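Local coordinates for MdbA protein (Corynebacterium matruchotii ATCC 14266, PDB 6BO0), which probably catalyses disulfide bond formation in exported proteins, as a thiol-disulfide oxidoreductase of the DsbA family with a thioredoxin fold, at residues Y98-A101 with Q107-W110; A101-A106 with V146-D151. All coordinates share one frame; numbering follows the deposited sequence.

Contact 1: residues Y98-A101 with Q107-W110; sequences YTIA and QVYW
Ala-101 and Tyr-109 mark the closest approach of the two backbones, their CA atoms 5.6 Å apart. Both segments are helical: 98-101 is a turn near the C-terminal end of helix 89-103, and 107-110 lies at the start of helix 106-118. No hydrogen bond crosses between them, and what joins them is apolar packing.

On the 98-101 side Ile-100 does the larger share, through its CG2 methyl. A chi1 of -60° sets CG1 beside the backbone N and leaves CG2 anti to it, pointing at the start of the second helix, where it rests on the main chain of Tyr-109, 3.5 Å from that residue's N. The same Ile-100 CG2 also meets Val-108 CG1 at 3.7 Å, methyl to methyl, and lies 3.9 Å from Tyr-109 CB, so a single branch fills the angle between two consecutive residues. The other branch of Ile-100 leaves in a different direction, towards helix 143-151, where the side chain touches Thr-145 and Ile-149.

Tyr-109 answers from the far helix. Its CG stands anti to the backbone N (chi1 174°), which swings the ring back alongside the preceding helix, and Ala-101 CB comes obliquely to its CD1 at 3.7 Å. The methyl of Ala-101 is small enough for the ring to pass close to the helix backbone, with Tyr-109 CD1 3.9 Å from Ala-101 N. All four touching residues are buried.

These are two consecutive helices joined by a tight turn, an alpha-alpha hairpin in the helical part that accompanies the thioredoxin fold of DsbA-family proteins.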
loop_
_atom_site.group_PDB
_atom_site.type_symbol
_atom_site.label_atom_id
_atom_site.label_comp_id
_atom_site.label_asym_id
_atom_site.label_seq_id
_atom_site.Cartn_x
_atom_site.Cartn_y
_atom_site.Cartn_z
ATOM N N TYR A 98 2.673 -4.866 -4.335
ATOM C CA TYR A 98 1.607 -5.331 -5.220
ATOM C C TYR A 98 1.635 -6.835 -5.382
ATOM O O TYR A 98 0.599 -7.497 -5.418
ATOM C CB TYR A 98 1.721 -4.638 -6.584
ATOM C CG TYR A 98 0.750 -5.127 -7.609
ATOM C CD1 TYR A 98 -0.563 -4.692 -7.615
ATOM C CD2 TYR A 98 1.143 -6.054 -8.571
ATOM C CE1 TYR A 98 -1.473 -5.177 -8.539
ATOM C CE2 TYR A 98 0.243 -6.537 -9.491
ATOM C CZ TYR A 98 -1.068 -6.083 -9.471
ATOM O OH TYR A 98 -1.958 -6.560 -10.411
ATOM N N THR A 99 2.830 -7.382 -5.489
ATOM C CA THR A 99 3.015 -8.826 -5.627
ATOM C C THR A 99 2.438 -9.550 -4.411
ATOM O O THR A 99 1.740 -10.572 -4.532
ATOM C CB THR A 99 4.507 -9.170 -5.782
ATOM O OG1 THR A 99 5.050 -8.478 -6.903
ATOM C CG2 THR A 99 4.723 -10.655 -5.974
ATOM N N ILE A 100 2.720 -9.002 -3.223
ATOM C CA ILE A 100 2.166 -9.573 -1.999
ATOM C C ILE A 100 0.631 -9.413 -1.975
ATOM O O ILE A 100 -0.094 -10.343 -1.619
ATOM C CB ILE A 100 2.818 -8.931 -0.761
ATOM C CG1 ILE A 100 4.326 -9.175 -0.760
ATOM C CG2 ILE A 100 2.201 -9.403 0.513
ATOM C CD1 ILE A 100 5.088 -8.367 0.261
ATOM N N ALA A 101 0.149 -8.239 -2.361
ATOM C CA ALA A 101 -1.295 -8.006 -2.389
ATOM C C ALA A 101 -2.008 -8.999 -3.284
ATOM O O ALA A 101 -3.111 -9.444 -2.950
ATOM C CB ALA A 101 -1.602 -6.599 -2.856
ATOM N N GLN A 107 -2.407 -10.240 5.792
ATOM C CA GLN A 107 -1.567 -9.944 6.920
ATOM C C GLN A 107 -0.134 -9.555 6.465
ATOM O O GLN A 107 0.481 -8.598 6.981
ATOM C CB GLN A 107 -1.537 -11.116 7.876
ATOM C CG GLN A 107 -0.755 -10.817 9.107
ATOM C CD GLN A 107 -1.075 -11.805 10.191
ATOM O OE1 GLN A 107 -0.202 -12.514 10.664
ATOM N NE2 GLN A 107 -2.347 -11.898 10.556
ATOM N N VAL A 108 0.427 -10.339 5.555
ATOM C CA VAL A 108 1.767 -10.040 5.057
ATOM C C VAL A 108 1.745 -8.716 4.298
ATOM O O VAL A 108 2.650 -7.885 4.456
ATOM C CB VAL A 108 2.300 -11.210 4.211
ATOM C CG1 VAL A 108 3.651 -10.860 3.605
ATOM C CG2 VAL A 108 2.439 -12.452 5.045
ATOM N N TYR A 109 0.709 -8.497 3.496
ATOM C CA TYR A 109 0.576 -7.233 2.780
ATOM C C TYR A 109 0.566 -6.043 3.744
ATOM O O TYR A 109 1.288 -5.060 3.557
ATOM C CB TYR A 109 -0.686 -7.223 1.910
ATOM C CG TYR A 109 -0.895 -5.863 1.291
ATOM C CD1 TYR A 109 -0.099 -5.411 0.254
ATOM C CD2 TYR A 109 -1.833 -4.992 1.793
ATOM C CE1 TYR A 109 -0.251 -4.136 -0.283
ATOM C CE2 TYR A 109 -1.983 -3.707 1.285
ATOM C CZ TYR A 109 -1.202 -3.289 0.246
ATOM O OH TYR A 109 -1.378 -2.018 -0.238
ATOM N N TRP A 110 -0.290 -6.122 4.756
ATOM C CA TRP A 110 -0.439 -5.026 5.697
ATOM C C TRP A 110 0.880 -4.699 6.388
ATOM O O TRP A 110 1.289 -3.533 6.481
ATOM C CB TRP A 110 -1.505 -5.403 6.732
ATOM C CG TRP A 110 -1.736 -4.355 7.740
ATOM C CD1 TRP A 110 -1.144 -4.242 8.968
ATOM C CD2 TRP A 110 -2.572 -3.219 7.606
ATOM N NE1 TRP A 110 -1.576 -3.113 9.614
ATOM C CE2 TRP A 110 -2.459 -2.469 8.797
ATOM C CE3 TRP A 110 -3.421 -2.762 6.609
ATOM C CZ2 TRP A 110 -3.156 -1.294 8.992
ATOM C CZ3 TRP A 110 -4.116 -1.592 6.822
ATOM C CH2 TRP A 110 -3.978 -0.885 7.995
#

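Contact 2: residues A101-A106 with V146-D151; sequences AKDDSA and VKKIAD
Asp-103 reaches across to the end of Lys-148, and their side chains cross at about a right angle. One salt bridge makes up the contact: Lys-148 NZ gives a hydrogen bond of 2.8 Å to Asp-103 OD2, arriving on the syn side and 17° out of the carboxylate plane. That oxygen also lies against the aliphatic part of the lysine, 3.1 Å from Lys-148 CD. The lysine chain runs extended beyond CG, which brings the ammonium from helix 143-151 to the carboxylate.

The hydroxyl of Tyr-154 hydrogen-bonds to both Asp-103 OD1 and Lys-148 NZ, closing a small polar ring that should fix the rotation of the carboxylate and spread its charge over two partners.

At Asp-104 the chain leaves helical geometry, and its OD1 takes the N-H of Ser-105 on the anti lone pair at 2.8 Å. Asp-104 OD2 turns to Thr-145 and to the backbone of Lys-142, while Ser-105 caps the next helix, its OG bonded to Val-108 N. The arrangement is a surface interhelical salt bridge beside a helix-to-helix turn, joining the C-terminal end of helix 89-103 to helix 143-151 in the helical portion of this DsbA-like protein.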
loop_
_atom_site.group_PDB
_atom_site.type_symbol
_atom_site.label_atom_id
_atom_site.label_comp_id
_atom_site.label_asym_id
_atom_site.label_seq_id
_atom_site.Cartn_x
_atom_site.Cartn_y
_atom_site.Cartn_z
ATOM N N ALA A 101 0.149 -8.239 -2.361
ATOM C CA ALA A 101 -1.295 -8.006 -2.389
ATOM C C ALA A 101 -2.008 -8.999 -3.284
ATOM O O ALA A 101 -3.111 -9.444 -2.950
ATOM C CB ALA A 101 -1.602 -6.599 -2.856
ATOM N N LYS A 102 -1.421 -9.283 -4.437
ATOM C CA LYS A 102 -2.070 -10.119 -5.430
ATOM C C LYS A 102 -1.973 -11.610 -5.089
ATOM O O LYS A 102 -2.940 -12.360 -5.284
ATOM C CB LYS A 102 -1.467 -9.854 -6.815
ATOM C CG LYS A 102 -2.267 -10.492 -7.946
ATOM C CD LYS A 102 -1.707 -10.162 -9.311
ATOM C CE LYS A 102 -2.620 -10.762 -10.350
ATOM N NZ LYS A 102 -2.273 -10.458 -11.746
ATOM N N ASP A 103 -0.810 -12.045 -4.583
ATOM C CA ASP A 103 -0.517 -13.485 -4.416
ATOM C C ASP A 103 -0.462 -13.993 -3.009
ATOM O O ASP A 103 -0.336 -15.209 -2.803
ATOM C CB ASP A 103 0.872 -13.832 -4.919
ATOM C CG ASP A 103 0.985 -13.836 -6.370
ATOM O OD1 ASP A 103 0.099 -13.362 -7.094
ATOM O OD2 ASP A 103 2.039 -14.351 -6.831
ATOM N N ASP A 104 -0.491 -13.119 -2.030
ATOM C CA ASP A 104 -0.183 -13.495 -0.688
ATOM C C ASP A 104 -1.284 -13.020 0.260
ATOM O O ASP A 104 -2.382 -12.690 -0.176
ATOM C CB ASP A 104 1.227 -13.004 -0.310
ATOM C CG ASP A 104 1.981 -13.986 0.575
ATOM O OD1 ASP A 104 1.553 -14.191 1.737
ATOM O OD2 ASP A 104 2.986 -14.553 0.112
ATOM N N SER A 105 -1.023 -13.075 1.553
ATOM C CA SER A 105 -2.065 -12.840 2.535
ATOM C C SER A 105 -2.205 -11.349 2.871
ATOM O O SER A 105 -1.275 -10.538 2.748
ATOM C CB SER A 105 -1.795 -13.604 3.835
ATOM O OG SER A 105 -0.674 -13.050 4.501
ATOM N N ALA A 106 -3.398 -11.005 3.325
ATOM C CA ALA A 106 -3.679 -9.670 3.810
ATOM C C ALA A 106 -2.744 -9.277 4.937
ATOM O O ALA A 106 -2.271 -8.124 5.017
ATOM C CB ALA A 106 -5.132 -9.565 4.276
ATOM N N VAL A 146 8.083 -14.491 -2.722
ATOM C CA VAL A 146 9.442 -13.997 -2.597
ATOM C C VAL A 146 10.142 -14.075 -3.964
ATOM O O VAL A 146 10.789 -13.130 -4.395
ATOM C CB VAL A 146 10.188 -14.792 -1.500
ATOM C CG1 VAL A 146 11.661 -14.403 -1.441
ATOM C CG2 VAL A 146 9.553 -14.559 -0.132
ATOM N N LYS A 147 10.012 -15.235 -4.628
ATOM C CA LYS A 147 10.609 -15.386 -5.955
ATOM C C LYS A 147 10.060 -14.342 -6.944
ATOM O O LYS A 147 10.817 -13.734 -7.693
ATOM C CB LYS A 147 10.351 -16.798 -6.466
ATOM C CG LYS A 147 10.983 -17.093 -7.814
ATOM C CD LYS A 147 10.427 -18.354 -8.440
ATOM C CE LYS A 147 10.855 -19.560 -7.671
ATOM N NZ LYS A 147 10.354 -20.767 -8.370
ATOM N N LYS A 148 8.732 -14.163 -6.965
ATOM C CA LYS A 148 8.142 -13.249 -7.925
ATOM C C LYS A 148 8.591 -11.818 -7.664
ATOM O O LYS A 148 8.736 -11.030 -8.605
ATOM C CB LYS A 148 6.639 -13.318 -7.887
ATOM C CG LYS A 148 6.091 -14.563 -8.574
ATOM C CD LYS A 148 4.583 -14.452 -8.649
ATOM C CE LYS A 148 3.929 -15.706 -9.136
ATOM N NZ LYS A 148 2.505 -15.391 -9.382
ATOM N N ILE A 149 8.752 -11.433 -6.388
ATOM C CA ILE A 149 9.279 -10.090 -6.097
ATOM C C ILE A 149 10.688 -9.940 -6.678
ATOM O O ILE A 149 10.992 -8.996 -7.419
ATOM C CB ILE A 149 9.289 -9.800 -4.588
ATOM C CG1 ILE A 149 7.856 -9.768 -4.029
ATOM C CG2 ILE A 149 10.001 -8.465 -4.327
ATOM C CD1 ILE A 149 7.774 -9.722 -2.528
ATOM N N ALA A 150 11.567 -10.877 -6.355
ATOM C CA ALA A 150 12.957 -10.774 -6.810
ATOM C C ALA A 150 13.042 -10.737 -8.331
ATOM O O ALA A 150 13.876 -10.038 -8.888
ATOM C CB ALA A 150 13.780 -11.944 -6.269
ATOM N N ASP A 151 12.177 -11.512 -8.986
ATOM C CA ASP A 151 12.189 -11.628 -10.434
ATOM C C ASP A 151 11.497 -10.456 -11.145
ATOM O O ASP A 151 11.560 -10.332 -12.370
ATOM C CB ASP A 151 11.486 -12.911 -10.875
ATOM C CG ASP A 151 12.169 -14.154 -10.421
ATOM O OD1 ASP A 151 13.295 -14.106 -9.876
ATOM O OD2 ASP A 151 11.580 -15.233 -10.662
#

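How the contacts relate
Following the chain from the N terminus, helix 89-103 comes first and supplies one side of both contacts, which share Ala-101. Contact 1 closes a short loop, with five residues between its segments, and folds helix 106-118 back on its predecessor. Contact 2 closes a much longer one of 39 residues, mostly helical, and brings helix 143-151 to the same end of helix 89-103. Both loops start from one stretch, and segment 107-110 falls between the two segments of contact 2. Their centres are 7 Å apart, and the two meet directly where Thr-99 CG2 packs on Ile-149 CG1 at 3.8 Å. A buried apolar corner thus continues outward into a surface ion pair, uniting three helices.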